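Long-range contacts in GXWXG domain-containing protein (Thermomonospora curvata, PDB 4MVE), which is of unknown function but carries GXWXG and DUF4334 family sequences in one chain rich in antiparallel beta strands: residues R9-I14 against R123-D128; I70-V75 against R97-A102. One frame throughout, in Å; residues are numbered along the deposited sequence.

Interaction 1: R9-I14 against R123-D128; sequences RLAKII and RRVNDD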
loop_
_atom_site.group_PDB
_atom_site.type_symbol
_atom_site.label_atom_id
_atom_site.label_comp_id
_atom_site.label_asym_id
_atom_site.label_seq_id
_atom_site.Cartn_x
_atom_site.Cartn_y
_atom_site.Cartn_z
ATOM N N ARG A 9 -10.780 0.461 14.008
ATOM C CA ARG A 9 -11.716 0.757 12.927
ATOM C C ARG A 9 -11.126 0.353 11.567
ATOM O O ARG A 9 -11.838 -0.213 10.733
ATOM C CB ARG A 9 -12.061 2.244 12.907
ATOM C CG ARG A 9 -13.160 2.638 13.853
ATOM C CD ARG A 9 -13.981 3.733 13.200
ATOM N NE ARG A 9 -13.654 5.060 13.730
ATOM C CZ ARG A 9 -13.956 6.213 13.133
ATOM N NH1 ARG A 9 -14.564 6.220 11.948
ATOM N NH2 ARG A 9 -13.638 7.368 13.708
ATOM N N LEU A 10 -9.830 0.638 11.338
ATOM C CA LEU A 10 -9.232 0.314 10.042
ATOM C C LEU A 10 -8.995 -1.180 9.885
ATOM O O LEU A 10 -9.200 -1.698 8.802
ATOM C CB LEU A 10 -7.934 1.085 9.788
ATOM C CG LEU A 10 -8.092 2.569 9.390
ATOM C CD1 LEU A 10 -6.743 3.262 9.434
ATOM C CD2 LEU A 10 -8.683 2.734 7.961
ATOM N N ALA A 11 -8.627 -1.880 10.963
ATOM C CA ALA A 11 -8.373 -3.317 10.917
ATOM C C ALA A 11 -9.638 -4.072 10.465
ATOM O O ALA A 11 -9.544 -4.992 9.647
ATOM C CB ALA A 11 -7.891 -3.811 12.289
ATOM N N LYS A 12 -10.809 -3.657 10.959
ATOM C CA LYS A 12 -12.102 -4.282 10.634
ATOM C C LYS A 12 -12.436 -4.121 9.146
ATOM O O LYS A 12 -12.895 -5.080 8.516
ATOM C CB LYS A 12 -13.237 -3.700 11.507
ATOM C CG LYS A 12 -13.304 -4.336 12.895
ATOM C CD LYS A 12 -14.211 -3.590 13.871
ATOM C CE LYS A 12 -15.634 -4.087 13.887
ATOM N NZ LYS A 12 -16.361 -3.637 15.111
ATOM N N ILE A 13 -12.199 -2.910 8.593
ATOM C CA ILE A 13 -12.434 -2.612 7.169
ATOM C C ILE A 13 -11.458 -3.447 6.299
ATOM O O ILE A 13 -11.891 -4.121 5.370
ATOM C CB ILE A 13 -12.301 -1.092 6.908
ATOM C CG1 ILE A 13 -13.434 -0.291 7.642
ATOM C CG2 ILE A 13 -12.279 -0.791 5.386
ATOM C CD1 ILE A 13 -13.040 1.298 7.954
ATOM N N ILE A 14 -10.167 -3.418 6.627
ATOM C CA ILE A 14 -9.120 -4.163 5.906
ATOM C C ILE A 14 -9.407 -5.679 5.932
ATOM O O ILE A 14 -9.269 -6.312 4.900
ATOM C CB ILE A 14 -7.701 -3.850 6.513
ATOM C CG1 ILE A 14 -7.316 -2.363 6.333
ATOM C CG2 ILE A 14 -6.586 -4.822 5.987
ATOM C CD1 ILE A 14 -5.990 -1.976 7.110
ATOM N N ARG A 123 1.648 3.547 7.124
ATOM C CA ARG A 123 1.413 3.757 8.554
ATOM C C ARG A 123 0.926 2.446 9.139
ATOM O O ARG A 123 0.233 1.709 8.466
ATOM C CB ARG A 123 0.401 4.893 8.817
ATOM C CG ARG A 123 0.773 6.254 8.275
ATOM C CD ARG A 123 1.659 7.126 9.144
ATOM N NE ARG A 123 1.947 8.376 8.425
ATOM C CZ ARG A 123 1.227 9.490 8.531
ATOM N NH1 ARG A 123 0.205 9.552 9.378
ATOM N NH2 ARG A 123 1.536 10.557 7.806
ATOM N N ARG A 124 1.225 2.189 10.396
ATOM C CA ARG A 124 0.876 0.960 11.084
ATOM C C ARG A 124 -0.602 0.902 11.474
ATOM O O ARG A 124 -1.105 1.835 12.095
ATOM C CB ARG A 124 1.745 0.828 12.376
ATOM C CG ARG A 124 1.559 -0.492 13.146
ATOM C CD ARG A 124 2.402 -0.528 14.417
ATOM N NE ARG A 124 2.283 -1.805 15.132
ATOM C CZ ARG A 124 1.377 -2.058 16.069
ATOM N NH1 ARG A 124 0.500 -1.127 16.425
ATOM N NH2 ARG A 124 1.331 -3.247 16.650
ATOM N N VAL A 125 -1.253 -0.222 11.187
ATOM C CA VAL A 125 -2.597 -0.563 11.691
ATOM C C VAL A 125 -2.348 -1.505 12.909
ATOM O O VAL A 125 -2.803 -1.214 14.014
ATOM C CB VAL A 125 -3.567 -1.156 10.637
ATOM C CG1 VAL A 125 -4.843 -1.715 11.296
ATOM C CG2 VAL A 125 -3.913 -0.116 9.588
ATOM N N ASN A 126 -1.542 -2.586 12.704
ATOM C CA ASN A 126 -1.051 -3.512 13.738
ATOM C C ASN A 126 0.194 -4.146 13.135
ATOM O O ASN A 126 0.547 -3.762 12.030
ATOM C CB ASN A 126 -2.127 -4.549 14.179
ATOM C CG ASN A 126 -2.692 -5.338 13.020
ATOM O OD1 ASN A 126 -1.950 -5.931 12.227
ATOM N ND2 ASN A 126 -4.015 -5.323 12.871
ATOM N N ASP A 127 0.832 -5.130 13.793
ATOM C CA ASP A 127 2.064 -5.766 13.284
ATOM C C ASP A 127 1.932 -6.388 11.874
ATOM O O ASP A 127 2.939 -6.525 11.173
ATOM C CB ASP A 127 2.525 -6.854 14.264
ATOM C CG ASP A 127 3.018 -6.289 15.584
ATOM O OD1 ASP A 127 3.376 -5.087 15.621
ATOM O OD2 ASP A 127 3.032 -7.040 16.579
ATOM N N ASP A 128 0.696 -6.771 11.477
ATOM C CA ASP A 128 0.470 -7.444 10.207
ATOM C C ASP A 128 -0.394 -6.659 9.227
ATOM O O ASP A 128 -0.807 -7.228 8.213
ATOM C CB ASP A 128 -0.182 -8.802 10.489
ATOM C CG ASP A 128 0.693 -9.712 11.317
ATOM O OD1 ASP A 128 1.944 -9.586 11.224
ATOM O OD2 ASP A 128 0.135 -10.526 12.088
#
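V125 meets the helix residues L10, A11 and I14 with its two methyl branches. Its CG1 stands anti to the backbone N (chi1 170°) and goes to A11. There CG1 lies 3.8 Å from A11 CB and equally 3.8 Å from the A11 backbone N, so this methyl touches both the side chain and the main chain of the helix. The other branch, CG2, lies beside the backbone N of V125 and turns to I14. I14 answers with the end of its longer branch, and the two side chains meet tip to tip, I14 CD1 to V125 CG2 at 3.7 Å. L10 adds a looser touch, with CB 4.2 Å from V125 CG2. No hydrogen bond crosses the contact, which is apolar. It places helix 5-16 against the corner where strand 118-124 gives way to strand 129-136. A classic beta bulge forms there, V125 and N126 both facing M129. M129 also touches A11 and I14, while V131 touches L10 and V125. N126 turns its ND2 to A11 CB at the margin. Its OD1 accepts from D128 N at 2.9 Å in the carbonyl plane, an Asx turn that helps fix the rotation of the amide. On the far side of the corner, the guanidinium of R124 lies with one face over N126 CA. Its NH2 makes a salt bridge to D127 OD1, nearly straight at 169° and in the guanidinium plane.

Interaction 2: I70-V75 against R97-A102; sequences IDRDHV and RLREVA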
loop_
_atom_site.group_PDB
_atom_site.type_symbol
_atom_site.label_atom_id
_atom_site.label_comp_id
_atom_site.label_asym_id
_atom_site.label_seq_id
_atom_site.Cartn_x
_atom_site.Cartn_y
_atom_site.Cartn_z
ATOM N N ILE A 70 12.069 -7.021 -0.540
ATOM C CA ILE A 70 13.241 -7.914 -0.307
ATOM C C ILE A 70 14.164 -7.264 0.716
ATOM O O ILE A 70 14.482 -7.866 1.736
ATOM C CB ILE A 70 14.073 -8.371 -1.566
ATOM C CG1 ILE A 70 13.300 -8.520 -2.928
ATOM C CG2 ILE A 70 15.035 -9.511 -1.278
ATOM C CD1 ILE A 70 12.190 -9.346 -2.998
ATOM N N ASP A 71 14.623 -6.056 0.400
ATOM C CA ASP A 71 15.492 -5.223 1.219
ATOM C C ASP A 71 15.118 -3.757 0.904
ATOM O O ASP A 71 14.258 -3.511 0.035
ATOM C CB ASP A 71 16.986 -5.536 0.969
ATOM C CG ASP A 71 17.461 -5.470 -0.485
ATOM O OD1 ASP A 71 17.262 -4.411 -1.136
ATOM O OD2 ASP A 71 18.135 -6.428 -0.934
ATOM N N ARG A 72 15.752 -2.802 1.608
ATOM C CA ARG A 72 15.532 -1.351 1.458
ATOM C C ARG A 72 15.662 -0.884 -0.008
ATOM O O ARG A 72 15.085 0.135 -0.389
ATOM C CB ARG A 72 16.580 -0.627 2.340
ATOM C CG ARG A 72 16.507 0.893 2.422
ATOM C CD ARG A 72 17.671 1.406 3.260
ATOM N NE ARG A 72 17.820 2.863 3.195
ATOM C CZ ARG A 72 18.683 3.496 2.403
ATOM N NH1 ARG A 72 18.772 4.820 2.433
ATOM N NH2 ARG A 72 19.470 2.810 1.580
ATOM N N ASP A 73 16.432 -1.620 -0.818
ATOM C CA ASP A 73 16.719 -1.219 -2.175
ATOM C C ASP A 73 16.029 -2.062 -3.205
ATOM O O ASP A 73 16.075 -1.709 -4.386
ATOM C CB ASP A 73 18.223 -1.248 -2.402
ATOM C CG ASP A 73 18.930 -0.065 -1.756
ATOM O OD1 ASP A 73 18.441 1.094 -1.921
ATOM O OD2 ASP A 73 19.978 -0.286 -1.107
ATOM N N HIS A 74 15.387 -3.162 -2.798
ATOM C CA HIS A 74 14.771 -4.061 -3.775
ATOM C C HIS A 74 13.371 -4.499 -3.350
ATOM O O HIS A 74 13.205 -5.354 -2.485
ATOM C CB HIS A 74 15.690 -5.272 -4.021
ATOM C CG HIS A 74 17.060 -4.902 -4.525
ATOM N ND1 HIS A 74 18.178 -4.955 -3.696
ATOM C CD2 HIS A 74 17.455 -4.501 -5.757
ATOM C CE1 HIS A 74 19.208 -4.627 -4.458
ATOM N NE2 HIS A 74 18.822 -4.324 -5.697
ATOM N N VAL A 75 12.360 -3.895 -3.990
ATOM C CA VAL A 75 10.934 -4.121 -3.767
ATOM C C VAL A 75 10.230 -4.518 -5.080
ATOM O O VAL A 75 10.424 -3.865 -6.113
ATOM C CB VAL A 75 10.295 -2.824 -3.181
ATOM C CG1 VAL A 75 8.791 -2.990 -2.925
ATOM C CG2 VAL A 75 11.004 -2.389 -1.890
ATOM N N ARG A 97 11.882 0.710 -4.265
ATOM C CA ARG A 97 12.748 0.685 -3.098
ATOM C C ARG A 97 12.068 1.427 -1.945
ATOM O O ARG A 97 11.009 2.048 -2.135
ATOM C CB ARG A 97 14.150 1.240 -3.424
ATOM C CG ARG A 97 14.172 2.702 -3.751
ATOM C CD ARG A 97 15.278 3.080 -4.748
ATOM N NE ARG A 97 15.160 4.511 -5.059
ATOM C CZ ARG A 97 14.159 5.069 -5.746
ATOM N NH1 ARG A 97 13.188 4.312 -6.263
ATOM N NH2 ARG A 97 14.133 6.379 -5.945
ATOM N N LEU A 98 12.633 1.297 -0.751
ATOM C CA LEU A 98 12.087 1.916 0.459
ATOM C C LEU A 98 12.987 3.000 0.991
ATOM O O LEU A 98 14.215 2.834 1.041
ATOM C CB LEU A 98 11.914 0.872 1.565
ATOM C CG LEU A 98 10.790 -0.176 1.386
ATOM C CD1 LEU A 98 11.056 -1.391 2.270
ATOM C CD2 LEU A 98 9.420 0.415 1.728
ATOM N N ARG A 99 12.370 4.111 1.383
ATOM C CA ARG A 99 13.065 5.246 2.019
ATOM C C ARG A 99 12.156 5.815 3.105
ATOM O O ARG A 99 10.963 5.456 3.156
ATOM C CB ARG A 99 13.418 6.334 0.994
ATOM C CG ARG A 99 14.394 5.907 -0.131
ATOM C CD ARG A 99 15.776 5.569 0.468
ATOM N NE ARG A 99 16.815 5.357 -0.536
ATOM C CZ ARG A 99 17.154 4.177 -1.051
ATOM N NH1 ARG A 99 16.462 3.086 -0.745
ATOM N NH2 ARG A 99 18.149 4.088 -1.919
ATOM N N GLU A 100 12.700 6.667 3.980
ATOM C CA GLU A 100 11.881 7.356 4.975
ATOM C C GLU A 100 11.531 8.703 4.380
ATOM O O GLU A 100 12.439 9.456 4.039
ATOM C CB GLU A 100 12.604 7.499 6.314
ATOM C CG GLU A 100 12.800 6.169 7.023
ATOM C CD GLU A 100 13.555 6.335 8.324
ATOM O OE1 GLU A 100 14.792 6.534 8.270
ATOM O OE2 GLU A 100 12.906 6.293 9.396
ATOM N N VAL A 101 10.227 8.958 4.168
ATOM C CA VAL A 101 9.690 10.162 3.515
ATOM C C VAL A 101 8.590 10.787 4.387
ATOM O O VAL A 101 7.871 10.042 5.034
ATOM C CB VAL A 101 9.132 9.817 2.098
ATOM C CG1 VAL A 101 8.791 11.092 1.296
ATOM C CG2 VAL A 101 10.106 8.923 1.291
ATOM N N ALA A 102 8.498 12.149 4.438
ATOM C CA ALA A 102 7.443 12.839 5.193
ATOM C C ALA A 102 6.167 12.963 4.367
ATOM O O ALA A 102 6.218 13.188 3.158
ATOM C CB ALA A 102 7.891 14.230 5.618
#
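R72 sets CG anti to its backbone N (chi1 -176°) and runs extended to NE, while R99 bends at chi2 (-65°) and folds back to meet it. The two side chains cross at about a right angle. Their guanidinium groups stack nearly parallel, planes 8° apart and centres 3.9 Å apart. At the edge of the R99 group sits D73. Its OD1 takes both NH1 and NH2 of R99, each at 3.0 Å, in an end-on salt bridge to one oxygen. R99 NH1 also donates to L98 O at 2.9 Å, which helps fix the rotation of the group. Along the backbone, L98 N donates to R72 O at 2.7 Å. V75 CG2 packs on L98 CG, next to F69. R72 and D73 are the middle residues of a type I turn in the hairpin of strands 64-71 and 74-81. D71 OD1 braces this turn by accepting from D73 N, an Asx turn, and strand 96-103 lies against it. A leucine in place of R99 would probably leave the D73 carboxylate without its charged mate and the R72 guanidinium without its stacking partner. The D73 carboxylate probably balances part of the positive charge gathered in the stacked pair.

Both contacts reach the same antiparallel sheet. Their centres are about 21 Å apart, and their nearest atoms are about 6 Å apart without touching. Both segments of interaction 2 come, in sequence, between the two segments of interaction 1. Interaction 1 brings the N-terminal helix 5-16 to the end of strand 118-124. Interaction 2 joins the hairpin of strands 64-71 and 74-81 to strand 96-103. Strand 96-103 pairs with 106-113, which pairs in turn with 118-124, so two strand pairings connect the contacts. Interaction 2 also joins the GXWXG and DUF4334 sequence ranges. The two contacts thus tie the first helix and the central hairpin to later strands of the sheet.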